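Local coordinates for diaminopimelate decarboxylase (Aquifex aeolicus, PDB 2P3E), which probably catalyses the pyridoxal 5'-phosphate-dependent decarboxylation of meso-diaminopimelate to L-lysine, the step that completes lysine biosynthesis, at residues L291-Q296 against I307-A311; G345-E349 against Y385-P389. One frame throughout, in Å; residues are numbered along the deposited sequence.

Contact 1: L291-Q296 against I307-A311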
loop_
_atom_site.group_PDB
_atom_site.type_symbol
_atom_site.label_atom_id
_atom_site.label_comp_id
_atom_site.label_asym_id
_atom_site.label_seq_id
_atom_site.Cartn_x
_atom_site.Cartn_y
_atom_site.Cartn_z
ATOM N N LEU B 291 3.710 11.146 -12.480
ATOM C CA LEU B 291 2.355 11.114 -11.967
ATOM C C LEU B 291 1.747 12.510 -12.083
ATOM O O LEU B 291 2.294 13.479 -11.538
ATOM C CB LEU B 291 2.323 10.623 -10.518
ATOM C CG LEU B 291 0.975 10.628 -9.764
ATOM C CD1 LEU B 291 -0.056 9.737 -10.457
ATOM C CD2 LEU B 291 1.199 10.171 -8.307
ATOM N N ILE B 292 0.622 12.602 -12.793
ATOM C CA ILE B 292 -0.086 13.873 -12.960
ATOM C C ILE B 292 -1.250 13.918 -12.002
ATOM O O ILE B 292 -2.028 12.957 -11.894
ATOM C CB ILE B 292 -0.638 14.093 -14.407
ATOM C CG1 ILE B 292 0.449 13.842 -15.472
ATOM C CG2 ILE B 292 -1.268 15.512 -14.551
ATOM C CD1 ILE B 292 1.769 14.635 -15.277
ATOM N N THR B 293 -1.364 15.043 -11.304
ATOM C CA THR B 293 -2.409 15.208 -10.315
ATOM C C THR B 293 -3.013 16.607 -10.419
ATOM O O THR B 293 -2.330 17.541 -10.794
ATOM C CB THR B 293 -1.878 14.899 -8.871
ATOM O OG1 THR B 293 -2.941 15.019 -7.928
ATOM C CG2 THR B 293 -0.720 15.830 -8.459
ATOM N N GLN B 294 -4.296 16.731 -10.091
ATOM C CA GLN B 294 -4.983 18.025 -10.150
ATOM C C GLN B 294 -5.198 18.607 -8.753
ATOM O O GLN B 294 -5.607 17.909 -7.815
ATOM C CB GLN B 294 -6.318 17.868 -10.885
ATOM C CG GLN B 294 -7.075 19.179 -11.108
ATOM C CD GLN B 294 -8.447 18.945 -11.677
ATOM O OE1 GLN B 294 -9.239 18.161 -11.139
ATOM N NE2 GLN B 294 -8.746 19.628 -12.768
ATOM N N VAL B 295 -4.908 19.899 -8.626
ATOM C CA VAL B 295 -5.135 20.652 -7.400
ATOM C C VAL B 295 -6.645 20.798 -7.146
ATOM O O VAL B 295 -7.395 21.239 -8.025
ATOM C CB VAL B 295 -4.454 22.060 -7.450
ATOM C CG1 VAL B 295 -4.771 22.846 -6.164
ATOM C CG2 VAL B 295 -2.932 21.938 -7.666
ATOM N N GLN B 296 -7.076 20.393 -5.952
ATOM C CA GLN B 296 -8.473 20.431 -5.543
ATOM C C GLN B 296 -8.727 21.631 -4.644
ATOM O O GLN B 296 -9.666 22.387 -4.890
ATOM C CB GLN B 296 -8.862 19.136 -4.823
ATOM C CG GLN B 296 -8.658 17.873 -5.649
ATOM C CD GLN B 296 -9.343 17.928 -7.003
ATOM O OE1 GLN B 296 -10.557 18.132 -7.093
ATOM N NE2 GLN B 296 -8.566 17.752 -8.069
ATOM N N ILE B 307 -1.432 22.580 -0.385
ATOM C CA ILE B 307 -1.948 22.408 -1.735
ATOM C C ILE B 307 -2.508 20.979 -1.758
ATOM O O ILE B 307 -1.751 20.003 -1.748
ATOM C CB ILE B 307 -0.833 22.580 -2.789
ATOM C CG1 ILE B 307 -0.242 24.009 -2.717
ATOM C CG2 ILE B 307 -1.336 22.246 -4.196
ATOM C CD1 ILE B 307 0.934 24.260 -3.653
ATOM N N ILE B 308 -3.835 20.875 -1.764
ATOM C CA ILE B 308 -4.506 19.570 -1.678
ATOM C C ILE B 308 -4.822 19.087 -3.084
ATOM O O ILE B 308 -5.489 19.793 -3.851
ATOM C CB ILE B 308 -5.790 19.650 -0.802
ATOM C CG1 ILE B 308 -5.429 20.165 0.601
ATOM C CG2 ILE B 308 -6.504 18.268 -0.741
ATOM C CD1 ILE B 308 -6.618 20.657 1.449
ATOM N N VAL B 309 -4.320 17.897 -3.423
ATOM C CA VAL B 309 -4.441 17.345 -4.777
ATOM C C VAL B 309 -5.234 16.044 -4.776
ATOM O O VAL B 309 -5.599 15.554 -3.696
ATOM C CB VAL B 309 -3.033 17.155 -5.451
ATOM C CG1 VAL B 309 -2.338 18.517 -5.618
ATOM C CG2 VAL B 309 -2.144 16.170 -4.645
ATOM N N ASP B 310 -5.491 15.483 -5.964
ATOM C CA ASP B 310 -6.344 14.284 -6.044
ATOM C C ASP B 310 -5.578 12.964 -5.988
ATOM O O ASP B 310 -6.176 11.887 -5.960
ATOM C CB ASP B 310 -7.336 14.347 -7.232
ATOM C CG ASP B 310 -6.657 14.428 -8.610
ATOM O OD1 ASP B 310 -5.412 14.366 -8.736
ATOM O OD2 ASP B 310 -7.410 14.549 -9.602
ATOM N N ALA B 311 -4.255 13.048 -5.958
ATOM C CA ALA B 311 -3.406 11.868 -5.823
ATOM C C ALA B 311 -2.821 11.843 -4.440
ATOM O O ALA B 311 -2.405 12.881 -3.901
ATOM C CB ALA B 311 -2.277 11.863 -6.864
#
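Val295 and Val309 face each other as an antiparallel non-hydrogen-bonded pair in the beta hairpin of strands 289-301 and 304-309, part of the mixed sheet beside the family's barrel domain. Past this pair, where strand 304-309 ends, the side chain of Asp310 adds to the pairing, beside a weak backbone bond from Asp310 N to Gln294 O. Asp310 CB lies 3.7 Å from Gln296 NE2, and chi1 of 61° places CG between backbone N and carbonyl carbon, against Gln294 N and Gln294 O, which turns the carboxylate toward strand 289-301. Asp310 OD1 then takes two donors: Thr293 OG1 at 2.7 Å, nearly along the C-O axis, and Gln294 N at 2.9 Å, from 52° out of the carboxylate plane. OD2 passes Gln294 CB and accepts from Thr34 OG1. Were Asp310 replaced by an alanine, the Thr293 hydroxyl and Gln294 N would probably lose their shared acceptor, and Thr34 its partner. On the valine pair's face, Val295 CG2 meets Ile307 CG2 at 3.8 Å. The Gln296 amide plane is 10° from that of the Asp310 carboxylate. Gln296 N bonds Ile308 O at 2.7 Å, while Gln296 NE2 reaches back to Gln294 O at 3.0 Å and Gln294 OE1 at 3.2 Å.

Contact 2: G345-E349 against Y385-P389; sequences GPICE and YNMRP
Two loops meet at the dimer interface, one of them carrying Glu349, which probably binds substrate as in relatives, and the other Tyr385, which touches it. One loop follows strand 338-344 and the other precedes strand 392-397. The Tyr385 hydroxyl donates to Glu349 OE2 across 2.7 Å, coming from 43° out of the carboxylate plane, while Glu349 CG lies in the plane of the ring at its edge. The Asn386 amide nitrogen ND2 sits 3.4 Å above the centre of the same ring, covering one face. Ile347 CG2 touches Tyr385 CE2 at 3.6 Å, obliquely to the ring.

Cys348 is the centre of an inverse gamma turn, and its N-H points at Asn386 OD1, which it meets at 3.0 Å, in the carbonyl plane and nearly straight (N-H...O 168°), tying the turn to the second loop. Water 2 joins the same groups, donating to Cys348 O and to Tyr385 OH and accepting from Asn386 ND2.

Arg388 closes the other end. Its chain bends at chi3 (84°), which lays the guanidinium over the Pro346 ring, with Pro346 CB 3.5 Å above the centre of the guanidinium plane. The methyl Ile347 CD1 packs on Arg388 CD at 3.6 Å. Lys175 of the second subunit donates to the carbonyl oxygens of Gly345 and Ile347, and Ser87 of the second subunit bonds Asn386 O. Tyr385 also lies on Tyr377 of that subunit, which probably binds cofactor and substrate, consistent with an active site at the subunit interface, as in this family. Arg388 NH2 has a long, weak ion pair with Glu115 of the second subunit, whereas Arg388 NH1 donates to water 1 at 2.8 Å.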
loop_
_atom_site.group_PDB
_atom_site.type_symbol
_atom_site.label_atom_id
_atom_site.label_comp_id
_atom_site.label_asym_id
_atom_site.label_seq_id
_atom_site.Cartn_x
_atom_site.Cartn_y
_atom_site.Cartn_z
ATOM N N GLY B 345 -2.463 14.745 -0.255
ATOM C CA GLY B 345 -3.467 14.057 -1.053
ATOM C C GLY B 345 -4.825 13.975 -0.392
ATOM O O GLY B 345 -5.065 14.634 0.619
ATOM N N PRO B 346 -5.719 13.147 -0.962
ATOM C CA PRO B 346 -7.110 13.003 -0.540
ATOM C C PRO B 346 -7.303 12.039 0.652
ATOM O O PRO B 346 -8.361 12.052 1.285
ATOM C CB PRO B 346 -7.784 12.428 -1.799
ATOM C CG PRO B 346 -6.721 11.597 -2.427
ATOM C CD PRO B 346 -5.399 12.274 -2.108
ATOM N N ILE B 347 -6.287 11.221 0.948
ATOM C CA ILE B 347 -6.435 10.151 1.942
ATOM C C ILE B 347 -6.582 10.717 3.358
ATOM O O ILE B 347 -5.931 11.721 3.715
ATOM C CB ILE B 347 -5.248 9.145 1.909
ATOM C CG1 ILE B 347 -5.137 8.435 0.530
ATOM C CG2 ILE B 347 -5.327 8.165 3.102
ATOM C CD1 ILE B 347 -6.291 7.457 0.200
ATOM N N CYS B 348 -7.427 10.058 4.156
ATOM C CA CYS B 348 -7.667 10.482 5.530
ATOM C C CYS B 348 -6.586 9.933 6.479
ATOM O O CYS B 348 -6.833 9.028 7.314
ATOM C CB CYS B 348 -9.086 10.099 5.971
ATOM S SG CYS B 348 -9.708 11.192 7.261
ATOM N N GLU B 349 -5.375 10.456 6.297
ATOM C CA GLU B 349 -4.220 10.195 7.161
ATOM C C GLU B 349 -3.409 11.482 7.220
ATOM O O GLU B 349 -3.261 12.163 6.218
ATOM C CB GLU B 349 -3.306 9.104 6.571
ATOM C CG GLU B 349 -3.901 7.707 6.493
ATOM C CD GLU B 349 -3.886 6.965 7.830
ATOM O OE1 GLU B 349 -3.597 7.582 8.887
ATOM O OE2 GLU B 349 -4.159 5.746 7.815
ATOM N N TYR B 385 -6.979 2.012 -0.585
ATOM C CA TYR B 385 -7.283 2.636 0.685
ATOM C C TYR B 385 -8.281 3.785 0.504
ATOM O O TYR B 385 -8.165 4.577 -0.447
ATOM C CB TYR B 385 -5.969 3.084 1.355
ATOM C CG TYR B 385 -6.109 3.498 2.793
ATOM C CD1 TYR B 385 -7.006 2.850 3.649
ATOM C CD2 TYR B 385 -5.316 4.536 3.317
ATOM C CE1 TYR B 385 -7.142 3.243 4.989
ATOM C CE2 TYR B 385 -5.435 4.924 4.644
ATOM C CZ TYR B 385 -6.348 4.276 5.471
ATOM O OH TYR B 385 -6.450 4.681 6.787
ATOM N N ASN B 386 -9.285 3.843 1.390
ATOM C CA ASN B 386 -10.368 4.816 1.307
ATOM C C ASN B 386 -11.281 4.572 0.091
ATOM O O ASN B 386 -11.968 5.483 -0.368
ATOM C CB ASN B 386 -9.830 6.268 1.298
ATOM C CG ASN B 386 -9.205 6.716 2.639
ATOM O OD1 ASN B 386 -8.852 7.874 2.770
ATOM N ND2 ASN B 386 -9.090 5.816 3.627
ATOM N N MET B 387 -11.287 3.338 -0.425
ATOM C CA MET B 387 -12.140 2.980 -1.568
ATOM C C MET B 387 -11.840 3.872 -2.780
ATOM O O MET B 387 -12.749 4.281 -3.503
ATOM C CB MET B 387 -13.634 3.031 -1.176
ATOM C CG MET B 387 -14.166 1.755 -0.558
ATOM S SD MET B 387 -14.170 0.349 -1.720
ATOM C CE MET B 387 -15.369 0.935 -2.927
ATOM N N ARG B 388 -10.557 4.157 -3.002
ATOM C CA ARG B 388 -10.144 4.989 -4.113
ATOM C C ARG B 388 -9.672 4.139 -5.284
ATOM O O ARG B 388 -8.693 3.410 -5.156
ATOM C CB ARG B 388 -9.034 5.970 -3.680
ATOM C CG ARG B 388 -9.484 6.905 -2.554
ATOM C CD ARG B 388 -8.609 8.154 -2.404
ATOM N NE ARG B 388 -9.043 9.203 -3.333
ATOM C CZ ARG B 388 -10.038 10.088 -3.138
ATOM N NH1 ARG B 388 -10.746 10.151 -2.001
ATOM N NH2 ARG B 388 -10.313 10.957 -4.117
ATOM N N PRO B 389 -10.379 4.219 -6.434
ATOM C CA PRO B 389 -9.903 3.485 -7.609
ATOM C C PRO B 389 -8.536 4.015 -8.035
ATOM O O PRO B 389 -8.251 5.221 -7.895
ATOM C CB PRO B 389 -10.939 3.807 -8.690
ATOM C CG PRO B 389 -12.167 4.246 -7.946
ATOM C CD PRO B 389 -11.638 4.936 -6.695
HETATM O O HOH W 1 -10.024 9.765 0.690
HETATM O O HOH W 2 -8.181 6.565 6.470
#

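How the contacts relate
Both contacts are largely buried and lie on the same side of the chain's centre, their own centres 12 Å apart. Contact 1 holds a hairpin within the mixed sheet, and its chemistry is backbone pairing finished by a carboxylate. Contact 2 joins two connecting loops and relies on side chains, ordered waters and polar bonds from the other subunit. Strand 338-344, which leads into 345-349, lies parallel to strand 304-309, and the two contacts meet directly: Pro346 CD is 3.5 Å from Ala311 C. Both touch the second subunit, contact 1 through packing and contact 2 also through hydrogen bonds.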